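Local coordinates for protein arginase (PDB 6VSS) that hydrolyses L-arginine to urea and L-ornithine, and agmatine to urea and putrescine, using two manganese ions in each subunit of a homohexamer, at residues Asp179-Asp184 / Val217-Arg222; Gly68-His73 / Val119-Ile124; Gly157-Ile162 / Val310-Pro315. All coordinates share one frame; numbering follows the deposited sequence.

Interaction 1. Residues Asp179-Asp184 / Val217-Arg222; sequences DILHFD and VQVGIR. With MN (manganese (II) ion), chain I; MN (manganese (II) ion), chain J.
H182 and Q218 pair across two neighbouring parallel strands, and their side chains lie alongside each other on one face of the sheet. The tight part of this contact is the backbone, where the strand axes are 4.7 Å apart and 13° from parallel. V217 N donates to I180 O, H182 N to V217 O, V219 N to H182 O and D184 N to V219 O; the first of these is almost straight, at 177°.

On the polar face, Q218 NE2 donates to H182 ND1 at 3.0 Å and meets it in the plane of the imidazole; Q218 OE1 is held by T239. With CG anti to the backbone N (chi1 164°), the H182 ring reaches forward along its strand, and NE2 donates to the anti lone pair of D184 OD2 at 2.8 Å. Histidine suits this place because ND1 accepts from Q218 while NE2 donates to D184, so the ring is held at both nitrogens and steadies a metal ligand. The D184 carboxylate bridges the ions, with OD1 2.2 Å from one manganese and OD2 2.1 Å from the other, and water 1 also binds both.

The opposite face is apolar and looser: L181 CD1 lies 4.2 Å from V219 CG2, and F183 CD2 lies 4.1 Å from V219 CB. After the bond from D184 N the pairing ends. G220, with positive phi, turns the corner; a CB there would point at D184 O and sit tight against it, so glycine suits the place. I221 CD1 lies against that same oxygen.

This is a parallel beta-alpha-beta unit, strands 178-183 and 213-221 joined through helix 203-209. Strands 264-269 and 238-241 flank the pair, while I297 of helix 291-300 packs on L181, F183 and V219.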
ATOM      1  N   ASP B 179      22.041  13.893 -32.903  1.00 34.18           N
ATOM      2  CA  ASP B 179      21.460  14.887 -31.961  1.00 33.22           C
ATOM      3  C   ASP B 179      20.675  14.076 -30.946  1.00 30.04           C
ATOM      4  O   ASP B 179      20.134  13.085 -31.364  1.00 28.94           O
ATOM      5  CB  ASP B 179      20.585  15.925 -32.665  1.00 34.32           C
ATOM      6  CG  ASP B 179      21.311  16.944 -33.548  1.00 36.01           C
ATOM      7  OD1 ASP B 179      22.537  17.152 -33.363  1.00 35.89           O
ATOM      8  OD2 ASP B 179      20.627  17.565 -34.400  1.00 34.96           O
ATOM      9  N   ILE B 180      20.594  14.529 -29.696  1.00 29.16           N
ATOM     10  CA  ILE B 180      19.864  13.814 -28.622  1.00 27.19           C
ATOM     11  C   ILE B 180      18.784  14.700 -28.024  1.00 26.58           C
ATOM     12  O   ILE B 180      19.015  15.860 -27.725  1.00 26.50           O
ATOM     13  CB  ILE B 180      20.812  13.288 -27.544  1.00 27.59           C
ATOM     14  CG1 ILE B 180      21.891  12.370 -28.123  1.00 27.37           C
ATOM     15  CG2 ILE B 180      20.005  12.642 -26.412  1.00 26.41           C
ATOM     16  CD1 ILE B 180      22.851  11.883 -27.101  1.00 28.37           C
ATOM     17  N   LEU B 181      17.622  14.114 -27.866  1.00 25.47           N
ATOM     18  CA  LEU B 181      16.513  14.681 -27.094  1.00 24.73           C
ATOM     19  C   LEU B 181      16.459  13.818 -25.853  1.00 24.62           C
ATOM     20  O   LEU B 181      16.346  12.593 -26.023  1.00 23.53           O
ATOM     21  CB  LEU B 181      15.209  14.557 -27.872  1.00 24.01           C
ATOM     22  CG  LEU B 181      13.984  14.932 -27.046  1.00 23.69           C
ATOM     23  CD1 LEU B 181      14.111  16.340 -26.500  1.00 23.59           C
ATOM     24  CD2 LEU B 181      12.737  14.768 -27.919  1.00 24.32           C
ATOM     25  N   HIS B 182      16.659  14.437 -24.690  1.00 24.50           N
ATOM     26  CA  HIS B 182      16.897  13.744 -23.413  1.00 24.53           C
ATOM     27  C   HIS B 182      15.873  14.296 -22.438  1.00 25.31           C
ATOM     28  O   HIS B 182      15.925  15.511 -22.155  1.00 27.12           O
ATOM     29  CB  HIS B 182      18.358  13.919 -23.028  1.00 25.10           C
ATOM     30  CG  HIS B 182      18.684  13.610 -21.597  1.00 25.35           C
ATOM     31  ND1 HIS B 182      19.638  14.332 -20.888  1.00 25.47           N
ATOM     32  CD2 HIS B 182      18.258  12.628 -20.775  1.00 24.90           C
ATOM     33  CE1 HIS B 182      19.783  13.787 -19.695  1.00 25.86           C
ATOM     34  NE2 HIS B 182      18.922  12.756 -19.597  1.00 25.10           N
ATOM     35  N   PHE B 183      14.966  13.456 -21.970  1.00 24.77           N
ATOM     36  CA  PHE B 183      14.005  13.779 -20.883  1.00 25.41           C
ATOM     37  C   PHE B 183      14.583  13.295 -19.561  1.00 25.69           C
ATOM     38  O   PHE B 183      14.916  12.134 -19.427  1.00 24.82           O
ATOM     39  CB  PHE B 183      12.643  13.150 -21.143  1.00 25.14           C
ATOM     40  CG  PHE B 183      11.975  13.644 -22.399  1.00 25.16           C
ATOM     41  CD1 PHE B 183      12.147  12.975 -23.604  1.00 25.64           C
ATOM     42  CD2 PHE B 183      11.076  14.697 -22.372  1.00 25.74           C
ATOM     43  CE1 PHE B 183      11.496  13.377 -24.764  1.00 24.59           C
ATOM     44  CE2 PHE B 183      10.446  15.125 -23.545  1.00 25.54           C
ATOM     45  CZ  PHE B 183      10.681  14.476 -24.731  1.00 25.42           C
ATOM     46  N   ASP B 184      14.663  14.189 -18.595  1.00 25.84           N
ATOM     47  CA  ASP B 184      15.235  13.826 -17.284  1.00 26.22           C
ATOM     48  C   ASP B 184      14.895  14.896 -16.239  1.00 25.66           C
ATOM     49  O   ASP B 184      14.814  16.039 -16.612  1.00 26.21           O
ATOM     50  CB  ASP B 184      16.730  13.650 -17.481  1.00 25.99           C
ATOM     51  CG  ASP B 184      17.343  12.636 -16.544  1.00 26.43           C
ATOM     52  OD1 ASP B 184      16.872  12.473 -15.390  1.00 27.77           O
ATOM     53  OD2 ASP B 184      18.200  11.940 -17.045  1.00 29.49           O
ATOM     54  N   VAL B 217      19.446  18.124 -26.290  1.00 29.54           N
ATOM     55  CA  VAL B 217      18.309  18.973 -25.853  1.00 29.54           C
ATOM     56  C   VAL B 217      17.697  18.299 -24.642  1.00 29.01           C
ATOM     57  O   VAL B 217      17.252  17.174 -24.825  1.00 29.30           O
ATOM     58  CB  VAL B 217      17.303  19.120 -26.989  1.00 28.78           C
ATOM     59  CG1 VAL B 217      16.142  20.003 -26.589  1.00 29.20           C
ATOM     60  CG2 VAL B 217      17.997  19.624 -28.232  1.00 29.21           C
ATOM     61  N   GLN B 218      17.782  18.931 -23.470  1.00 29.01           N
ATOM     62  CA  GLN B 218      17.381  18.306 -22.191  1.00 29.30           C
ATOM     63  C   GLN B 218      16.067  18.937 -21.789  1.00 28.59           C
ATOM     64  O   GLN B 218      15.980  20.177 -21.776  1.00 30.51           O
ATOM     65  CB  GLN B 218      18.438  18.515 -21.106  1.00 29.37           C
ATOM     66  CG  GLN B 218      19.838  18.111 -21.557  1.00 29.58           C
ATOM     67  CD  GLN B 218      20.789  17.921 -20.391  1.00 29.10           C
ATOM     68  OE1 GLN B 218      21.049  18.842 -19.607  1.00 30.00           O
ATOM     69  NE2 GLN B 218      21.278  16.705 -20.232  1.00 27.86           N
ATOM     70  N   VAL B 219      15.117  18.149 -21.363  1.00 27.68           N
ATOM     71  CA  VAL B 219      13.769  18.655 -20.979  1.00 27.48           C
ATOM     72  C   VAL B 219      13.328  18.000 -19.669  1.00 27.13           C
ATOM     73  O   VAL B 219      13.444  16.796 -19.550  1.00 25.88           O
ATOM     74  CB  VAL B 219      12.787  18.389 -22.130  1.00 27.59           C
ATOM     75  CG1 VAL B 219      11.367  18.836 -21.805  1.00 28.28           C
ATOM     76  CG2 VAL B 219      13.268  19.033 -23.402  1.00 28.03           C
ATOM     77  N   GLY B 220      12.758  18.793 -18.762  1.00 28.06           N
ATOM     78  CA  GLY B 220      12.260  18.388 -17.431  1.00 27.83           C
ATOM     79  C   GLY B 220      13.260  18.625 -16.304  1.00 26.90           C
ATOM     80  O   GLY B 220      12.975  18.235 -15.171  1.00 25.72           O
ATOM     81  N   ILE B 221      14.347  19.331 -16.590  1.00 26.33           N
ATOM     82  CA  ILE B 221      15.468  19.490 -15.635  1.00 27.09           C
ATOM     83  C   ILE B 221      15.030  20.374 -14.463  1.00 26.20           C
ATOM     84  O   ILE B 221      14.518  21.457 -14.729  1.00 25.42           O
ATOM     85  CB  ILE B 221      16.699  20.061 -16.364  1.00 27.43           C
ATOM     86  CG1 ILE B 221      17.107  19.176 -17.531  1.00 26.44           C
ATOM     87  CG2 ILE B 221      17.822  20.273 -15.368  1.00 28.55           C
ATOM     88  CD1 ILE B 221      17.685  17.876 -17.127  1.00 26.93           C
ATOM     89  N   ARG B 222      15.199  19.883 -13.237  1.00 26.04           N
ATOM     90  CA  ARG B 222      14.821  20.598 -12.010  1.00 27.58           C
ATOM     91  C   ARG B 222      15.766  20.246 -10.860  1.00 29.13           C
ATOM     92  O   ARG B 222      15.454  20.598  -9.775  1.00 29.19           O
ATOM     93  CB  ARG B 222      13.364  20.304 -11.650  1.00 27.12           C
ATOM     94  CG  ARG B 222      13.005  18.843 -11.659  1.00 26.76           C
ATOM     95  CD  ARG B 222      11.543  18.699 -11.730  1.00 26.89           C
ATOM     96  NE  ARG B 222      11.145  17.318 -11.448  1.00 27.36           N
ATOM     97  CZ  ARG B 222      10.999  16.333 -12.319  1.00 27.28           C
ATOM     98  NH1 ARG B 222      11.291  16.492 -13.602  1.00 27.95           N
ATOM     99  NH2 ARG B 222      10.550  15.168 -11.887  1.00 26.53           N
TER
HETATM  100 MN    MN I 401      16.935  11.063 -13.656  1.00 29.23          MN
HETATM  101 MN    MN J 402      18.924  10.268 -15.929  1.00 34.73          MN
HETATM  102  O   HOH W   1      19.070  11.024 -14.014  1.00 29.70           O

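Interaction 2. Residues Gly68-His73 / Val119-Ile124; sequences GVPLGH and VPIEEI
V119 N donates to G68 O at 2.8 Å, from a position tilted 30° out of the carbonyl plane, a last link between two chain segments that are leaving the parallel sheet at the ends of strands 63-69 and 113-118. Each then bends through an inverse gamma turn centred on a proline, P70 in one and P120 in the other. The ring-restricted phi of proline suits these turns, and the bonds that close them, L71 N to V69 O and I121 N to V119 O, are weak. P120 is also the N-cap residue of helix 121-125, and its carbonyl accepts from I124 N.

I121 supplies most of the side-chain contact, pointing from the first turn of the helix at the P70 bend. Its branches divide the work. With CG1 anti to the carbonyl carbon (chi1 -63°), CG1 comes to 3.9 Å from P70 CD, and CD1 reaches on to V69 CG1 at 4.0 Å. CG2 takes the other direction and meets L71 CB, also at 4.0 Å. A branched aliphatic chain suits the spot because it can touch three successive residues at once. The P70 ring edge presses toward the backbone as well, CD lying 3.2 Å from V119 O.

Helix 131-146 packs on the same residues, I138 on V69 and L134 on L71, whereas E122 forms a salt bridge to R89 of a neighbouring subunit. The polar margin is bridged by water 2, which donates to P70 O at 2.9 Å and accepts a weak bond from E122 N.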
ATOM      1  N   GLY B  68      16.623  -5.093 -23.776  1.00 24.71           N
ATOM      2  CA  GLY B  68      16.777  -4.949 -22.329  1.00 25.62           C
ATOM      3  C   GLY B  68      18.240  -4.925 -21.915  1.00 26.74           C
ATOM      4  O   GLY B  68      19.064  -5.755 -22.430  1.00 25.90           O
ATOM      5  N   VAL B  69      18.556  -3.967 -21.033  1.00 27.78           N
ATOM      6  CA  VAL B  69      19.858  -3.904 -20.315  1.00 28.66           C
ATOM      7  C   VAL B  69      19.519  -3.743 -18.838  1.00 29.43           C
ATOM      8  O   VAL B  69      19.415  -2.616 -18.342  1.00 28.14           O
ATOM      9  CB  VAL B  69      20.733  -2.782 -20.888  1.00 28.75           C
ATOM     10  CG1 VAL B  69      22.116  -2.815 -20.272  1.00 29.29           C
ATOM     11  CG2 VAL B  69      20.792  -2.838 -22.410  1.00 28.34           C
ATOM     12  N   PRO B  70      19.232  -4.898 -18.172  1.00 29.58           N
ATOM     13  CA  PRO B  70      18.846  -4.953 -16.761  1.00 29.31           C
ATOM     14  C   PRO B  70      20.050  -4.765 -15.817  1.00 31.03           C
ATOM     15  O   PRO B  70      20.508  -5.690 -15.257  1.00 30.83           O
ATOM     16  CB  PRO B  70      18.254  -6.355 -16.645  1.00 29.58           C
ATOM     17  CG  PRO B  70      19.060  -7.155 -17.670  1.00 29.54           C
ATOM     18  CD  PRO B  70      19.208  -6.217 -18.835  1.00 29.20           C
ATOM     19  N   LEU B  71      20.521  -3.523 -15.731  1.00 30.55           N
ATOM     20  CA  LEU B  71      21.708  -3.067 -14.985  1.00 31.57           C
ATOM     21  C   LEU B  71      21.287  -1.937 -14.051  1.00 31.12           C
ATOM     22  O   LEU B  71      20.718  -0.921 -14.524  1.00 29.91           O
ATOM     23  CB  LEU B  71      22.700  -2.608 -16.039  1.00 32.63           C
ATOM     24  CG  LEU B  71      24.043  -2.144 -15.528  1.00 33.83           C
ATOM     25  CD1 LEU B  71      25.053  -2.216 -16.657  1.00 34.64           C
ATOM     26  CD2 LEU B  71      23.950  -0.734 -14.938  1.00 32.40           C
ATOM     27  N   GLY B  72      21.509  -2.141 -12.750  1.00 31.64           N
ATOM     28  CA  GLY B  72      21.160  -1.210 -11.661  1.00 30.90           C
ATOM     29  C   GLY B  72      22.375  -0.816 -10.888  1.00 31.87           C
ATOM     30  O   GLY B  72      22.249   0.110 -10.055  1.00 30.94           O
ATOM     31  N   HIS B  73      23.538  -1.431 -11.163  1.00 33.76           N
ATOM     32  CA  HIS B  73      24.666  -1.323 -10.201  1.00 37.22           C
ATOM     33  C   HIS B  73      25.368   0.048 -10.319  1.00 37.92           C
ATOM     34  O   HIS B  73      26.341   0.289  -9.578  1.00 38.33           O
ATOM     35  CB  HIS B  73      25.602  -2.524 -10.287  1.00 37.65           C
ATOM     36  CG  HIS B  73      26.454  -2.555 -11.513  1.00 39.24           C
ATOM     37  ND1 HIS B  73      25.980  -3.019 -12.704  1.00 38.73           N
ATOM     38  CD2 HIS B  73      27.759  -2.236 -11.694  1.00 40.48           C
ATOM     39  CE1 HIS B  73      26.944  -2.938 -13.602  1.00 42.30           C
ATOM     40  NE2 HIS B  73      28.074  -2.477 -12.996  1.00 41.90           N
ATOM     41  N   VAL B 119      20.135  -8.343 -22.541  1.00 32.33           N
ATOM     42  CA  VAL B 119      21.552  -8.660 -22.222  1.00 33.73           C
ATOM     43  C   VAL B 119      21.590  -9.169 -20.781  1.00 34.67           C
ATOM     44  O   VAL B 119      21.237  -8.408 -19.882  1.00 32.30           O
ATOM     45  CB  VAL B 119      22.476  -7.445 -22.348  1.00 34.28           C
ATOM     46  CG1 VAL B 119      23.908  -7.813 -21.934  1.00 35.46           C
ATOM     47  CG2 VAL B 119      22.410  -6.841 -23.747  1.00 33.65           C
ATOM     48  N   PRO B 120      22.087 -10.409 -20.547  1.00 31.22           N
ATOM     49  CA  PRO B 120      22.161 -11.021 -19.212  1.00 30.98           C
ATOM     50  C   PRO B 120      23.289 -10.470 -18.330  1.00 32.32           C
ATOM     51  O   PRO B 120      24.356 -11.125 -18.084  1.00 31.17           O
ATOM     52  CB  PRO B 120      22.392 -12.502 -19.539  1.00 31.82           C
ATOM     53  CG  PRO B 120      23.166 -12.479 -20.833  1.00 31.94           C
ATOM     54  CD  PRO B 120      22.613 -11.291 -21.599  1.00 31.63           C
ATOM     55  N   ILE B 121      23.032  -9.257 -17.838  1.00 31.45           N
ATOM     56  CA  ILE B 121      24.009  -8.420 -17.100  1.00 31.34           C
ATOM     57  C   ILE B 121      24.495  -9.183 -15.853  1.00 32.13           C
ATOM     58  O   ILE B 121      25.731  -9.284 -15.641  1.00 31.48           O
ATOM     59  CB  ILE B 121      23.356  -7.068 -16.743  1.00 30.68           C
ATOM     60  CG1 ILE B 121      22.986  -6.273 -17.998  1.00 30.25           C
ATOM     61  CG2 ILE B 121      24.272  -6.273 -15.820  1.00 30.14           C
ATOM     62  CD1 ILE B 121      24.189  -5.925 -18.878  1.00 29.23           C
ATOM     63  N   GLU B 122      23.550  -9.668 -15.046  1.00 31.81           N
ATOM     64  CA  GLU B 122      23.831 -10.349 -13.755  1.00 33.19           C
ATOM     65  C   GLU B 122      24.799 -11.517 -14.005  1.00 33.50           C
ATOM     66  O   GLU B 122      25.832 -11.600 -13.329  1.00 36.25           O
ATOM     67  CB  GLU B 122      22.508 -10.783 -13.093  1.00 34.55           C
ATOM     68  CG  GLU B 122      22.664 -11.721 -11.884  1.00 37.10           C
ATOM     69  CD  GLU B 122      21.411 -12.092 -11.055  1.00 39.41           C
ATOM     70  OE1 GLU B 122      20.273 -12.174 -11.589  1.00 40.39           O
ATOM     71  OE2 GLU B 122      21.570 -12.360  -9.851  1.00 41.50           O
ATOM     72  N   GLU B 123      24.485 -12.423 -14.913  1.00 32.81           N
ATOM     73  CA  GLU B 123      25.333 -13.620 -15.183  1.00 34.80           C
ATOM     74  C   GLU B 123      26.739 -13.235 -15.693  1.00 33.09           C
ATOM     75  O   GLU B 123      27.750 -13.890 -15.300  1.00 32.89           O
ATOM     76  CB  GLU B 123      24.629 -14.541 -16.166  1.00 36.77           C
ATOM     77  CG  GLU B 123      23.318 -15.103 -15.631  1.00 40.26           C
ATOM     78  CD  GLU B 123      22.061 -14.295 -15.970  1.00 45.02           C
ATOM     79  OE1 GLU B 123      22.185 -13.114 -16.415  1.00 45.46           O
ATOM     80  OE2 GLU B 123      20.937 -14.835 -15.751  1.00 49.67           O
ATOM     81  N   ILE B 124      26.832 -12.182 -16.478  1.00 32.42           N
ATOM     82  CA  ILE B 124      28.138 -11.677 -16.966  1.00 34.76           C
ATOM     83  C   ILE B 124      28.920 -11.049 -15.817  1.00 37.04           C
ATOM     84  O   ILE B 124      30.115 -11.404 -15.672  1.00 36.29           O
ATOM     85  CB  ILE B 124      27.963 -10.699 -18.117  1.00 33.59           C
ATOM     86  CG1 ILE B 124      27.420 -11.430 -19.343  1.00 32.42           C
ATOM     87  CG2 ILE B 124      29.288 -10.000 -18.380  1.00 34.78           C
ATOM     88  CD1 ILE B 124      26.861 -10.489 -20.366  1.00 32.39           C
TER
HETATM   89  O   HOH W   2      20.367  -8.539 -14.677  1.00 45.13           O

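Interaction 3. Residues Gly157-Ile162 / Val310-Pro315; sequences GGDHSI and VVEYNP. With MN (manganese (II) ion), chain J.
H160 and V311 meet where the GGDHS signature loop of the arginase family, following strand 151-157, passes the end of strand 305-311. The H160 side chain can be followed outward. Its CB lies 3.6 Å from E312 OE1. From CG onward the ring is covered on one face by V311 CG2, which stands 3.4 Å from the H160 ring centroid and 5° off the ring normal, over CD2 and CE1 as well, a CH-pi contact. ND1 binds manganese at 2.2 Å, on the ion that also carries water 1, while at the far edge NE2 is hydrogen-bonded to S267. Histidine suits the place because one ring nitrogen ligates the metal while the other is anchored in the protein; the metal bond, the bond from NE2 to S267 and the methyl over the face together limit its rotation.

E312 approaches from the other segment, bent at its second torsion (chi2 -75°) so that OE1 accepts from H160 N at 2.8 Å, on the anti side and 25° out of the carboxylate plane. H200 holds the same oxygen. E312 is thought to bind substrate, and these bonds probably position its carboxylate near the metal centre.

The backbone joins the segments through G157 N to V310 O and E312 N to G158 O. Between the glycines the peptide is cis. At G157 a CB would collide with V311 CG1, and G158 has positive phi, so the missing side chains suit both sites. D159 OD1 accepts from S161 N at 2.9 Å, an Asx turn that starts the 3-10 segment, and I162 CD1 packs on V311 CG1. Where the two backbones separate, water 3 donates to G157 O and V310 O and accepts from Y313 N at 3.0 Å.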
ATOM      1  N   GLY B 157      16.084   0.184 -20.036  1.00 24.35           N
ATOM      2  CA  GLY B 157      16.935   0.146 -18.830  1.00 23.35           C
ATOM      3  C   GLY B 157      16.103  -0.406 -17.688  1.00 23.24           C
ATOM      4  O   GLY B 157      14.886  -0.595 -17.813  1.00 21.35           O
ATOM      5  N   GLY B 158      16.768  -0.603 -16.556  1.00 23.23           N
ATOM      6  CA  GLY B 158      18.152  -0.224 -16.411  1.00 24.06           C
ATOM      7  C   GLY B 158      18.280   1.211 -15.958  1.00 24.09           C
ATOM      8  O   GLY B 158      17.418   2.031 -16.283  1.00 25.15           O
ATOM      9  N   ASP B 159      19.351   1.518 -15.247  1.00 25.73           N
ATOM     10  CA  ASP B 159      19.675   2.910 -14.833  1.00 25.53           C
ATOM     11  C   ASP B 159      20.307   3.667 -15.995  1.00 26.51           C
ATOM     12  O   ASP B 159      20.610   3.078 -17.077  1.00 27.84           O
ATOM     13  CB  ASP B 159      20.484   2.870 -13.559  1.00 26.75           C
ATOM     14  CG  ASP B 159      21.942   2.532 -13.779  1.00 27.35           C
ATOM     15  OD1 ASP B 159      22.424   2.898 -14.843  1.00 26.07           O
ATOM     16  OD2 ASP B 159      22.568   1.942 -12.819  1.00 29.10           O
ATOM     17  N   HIS B 160      20.460   4.975 -15.825  1.00 26.66           N
ATOM     18  CA  HIS B 160      20.700   5.852 -16.967  1.00 27.89           C
ATOM     19  C   HIS B 160      22.115   5.645 -17.505  1.00 27.29           C
ATOM     20  O   HIS B 160      22.323   6.111 -18.593  1.00 29.79           O
ATOM     21  CB  HIS B 160      20.323   7.307 -16.639  1.00 29.24           C
ATOM     22  CG  HIS B 160      19.767   7.988 -17.837  1.00 29.56           C
ATOM     23  ND1 HIS B 160      18.943   9.093 -17.776  1.00 31.58           N
ATOM     24  CD2 HIS B 160      19.984   7.756 -19.148  1.00 29.41           C
ATOM     25  CE1 HIS B 160      18.588   9.415 -19.017  1.00 30.04           C
ATOM     26  NE2 HIS B 160      19.231   8.643 -19.861  1.00 28.38           N
ATOM     27  N   SER B 161      23.015   4.952 -16.810  1.00 27.50           N
ATOM     28  CA  SER B 161      24.443   4.750 -17.211  1.00 28.03           C
ATOM     29  C   SER B 161      24.523   4.115 -18.603  1.00 28.06           C
ATOM     30  O   SER B 161      25.570   4.321 -19.348  1.00 30.16           O
ATOM     31  CB  SER B 161      25.187   3.898 -16.215  1.00 28.20           C
ATOM     32  OG  SER B 161      24.584   2.625 -16.078  1.00 27.86           O
ATOM     33  N   ILE B 162      23.494   3.363 -18.946  1.00 27.21           N
ATOM     34  CA  ILE B 162      23.486   2.528 -20.175  1.00 27.95           C
ATOM     35  C   ILE B 162      23.460   3.434 -21.419  1.00 27.50           C
ATOM     36  O   ILE B 162      23.970   3.029 -22.483  1.00 30.06           O
ATOM     37  CB  ILE B 162      22.320   1.516 -20.127  1.00 27.61           C
ATOM     38  CG1 ILE B 162      20.968   2.214 -20.223  1.00 27.18           C
ATOM     39  CG2 ILE B 162      22.393   0.619 -18.904  1.00 27.36           C
ATOM     40  CD1 ILE B 162      19.886   1.274 -20.472  1.00 27.04           C
ATOM     41  N   VAL B 310      14.372   3.992 -22.769  1.00 23.69           N
ATOM     42  CA  VAL B 310      13.486   4.307 -21.630  1.00 22.49           C
ATOM     43  C   VAL B 310      14.115   3.696 -20.384  1.00 21.74           C
ATOM     44  O   VAL B 310      14.229   2.488 -20.369  1.00 21.13           O
ATOM     45  CB  VAL B 310      12.059   3.825 -21.874  1.00 22.32           C
ATOM     46  CG1 VAL B 310      11.175   4.204 -20.688  1.00 22.03           C
ATOM     47  CG2 VAL B 310      11.524   4.420 -23.165  1.00 22.65           C
ATOM     48  N   VAL B 311      14.580   4.548 -19.445  1.00 21.55           N
ATOM     49  CA  VAL B 311      15.438   4.190 -18.294  1.00 22.10           C
ATOM     50  C   VAL B 311      14.819   4.634 -16.978  1.00 22.23           C
ATOM     51  O   VAL B 311      13.932   5.477 -17.033  1.00 21.12           O
ATOM     52  CB  VAL B 311      16.836   4.774 -18.474  1.00 22.73           C
ATOM     53  CG1 VAL B 311      17.430   4.218 -19.767  1.00 23.19           C
ATOM     54  CG2 VAL B 311      16.867   6.284 -18.477  1.00 23.15           C
ATOM     55  N   GLU B 312      15.293   3.984 -15.905  1.00 21.91           N
ATOM     56  CA  GLU B 312      15.134   4.385 -14.510  1.00 22.30           C
ATOM     57  C   GLU B 312      13.690   4.055 -14.057  1.00 22.37           C
ATOM     58  O   GLU B 312      13.373   4.377 -12.899  1.00 22.21           O
ATOM     59  CB  GLU B 312      15.451   5.882 -14.338  1.00 22.78           C
ATOM     60  CG  GLU B 312      16.927   6.263 -14.444  1.00 23.31           C
ATOM     61  CD  GLU B 312      17.866   5.939 -13.299  1.00 24.17           C
ATOM     62  OE1 GLU B 312      19.108   5.831 -13.568  1.00 25.24           O
ATOM     63  OE2 GLU B 312      17.388   5.726 -12.175  1.00 24.98           O
ATOM     64  N   TYR B 313      12.884   3.276 -14.810  1.00 22.28           N
ATOM     65  CA  TYR B 313      11.707   2.621 -14.182  1.00 22.28           C
ATOM     66  C   TYR B 313      12.264   1.664 -13.100  1.00 22.64           C
ATOM     67  O   TYR B 313      13.132   0.848 -13.415  1.00 22.18           O
ATOM     68  CB  TYR B 313      10.781   1.869 -15.145  1.00 22.26           C
ATOM     69  CG  TYR B 313       9.739   1.047 -14.430  1.00 21.99           C
ATOM     70  CD1 TYR B 313       9.024   1.567 -13.363  1.00 22.18           C
ATOM     71  CD2 TYR B 313       9.449  -0.261 -14.805  1.00 22.38           C
ATOM     72  CE1 TYR B 313       8.051   0.818 -12.706  1.00 22.22           C
ATOM     73  CE2 TYR B 313       8.518  -1.036 -14.123  1.00 22.18           C
ATOM     74  CZ  TYR B 313       7.789  -0.486 -13.092  1.00 22.68           C
ATOM     75  OH  TYR B 313       6.806  -1.224 -12.453  1.00 23.22           O
ATOM     76  N   ASN B 314      11.759   1.783 -11.862  1.00 22.97           N
ATOM     77  CA  ASN B 314      12.146   0.950 -10.694  1.00 23.10           C
ATOM     78  C   ASN B 314      10.882   0.278 -10.181  1.00 22.97           C
ATOM     79  O   ASN B 314      10.134   0.834  -9.377  1.00 22.88           O
ATOM     80  CB  ASN B 314      12.825   1.859  -9.657  1.00 23.25           C
ATOM     81  CG  ASN B 314      13.400   1.075  -8.493  1.00 23.65           C
ATOM     82  OD1 ASN B 314      12.976  -0.057  -8.263  1.00 23.60           O
ATOM     83  ND2 ASN B 314      14.360   1.667  -7.777  1.00 23.52           N
ATOM     84  N   PRO B 315      10.623  -0.980 -10.562  1.00 23.36           N
ATOM     85  CA  PRO B 315       9.432  -1.677 -10.104  1.00 24.06           C
ATOM     86  C   PRO B 315       9.376  -1.932  -8.590  1.00 25.02           C
ATOM     87  O   PRO B 315       8.320  -2.046  -8.061  1.00 25.15           O
ATOM     88  CB  PRO B 315       9.456  -3.023 -10.853  1.00 23.99           C
ATOM     89  CG  PRO B 315      10.771  -3.117 -11.549  1.00 23.64           C
ATOM     90  CD  PRO B 315      11.456  -1.777 -11.466  1.00 23.33           C
TER
HETATM   91 MN    MN J 402      18.924  10.268 -15.929  1.00 34.73          MN
HETATM   92  O   HOH W   3      13.183   1.766 -17.381  1.00 30.49           O
HETATM   93  O   HOH W   1      19.070  11.024 -14.014  1.00 29.70           O

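In the fold
All three contacts reach one parallel sheet and are largely buried, but their chemistry changes across it. Interaction 3 lies nearest the chain centre; its centre is about 15 Å from that of interaction 1, and the two share a manganese ion and water 1. There the loops at the strand ends are polar and metal-binding, and D184 and H160 ligate the same ion. Interaction 2, on the opposite side of the chain's centre from interaction 1, is chiefly aliphatic and reaches a subunit interface. It still joins interaction 3 directly, through a probable hydrogen bond from D159 N to L71 O and through V69 against I162. Interaction 1 is nested within the loop that interaction 3 closes.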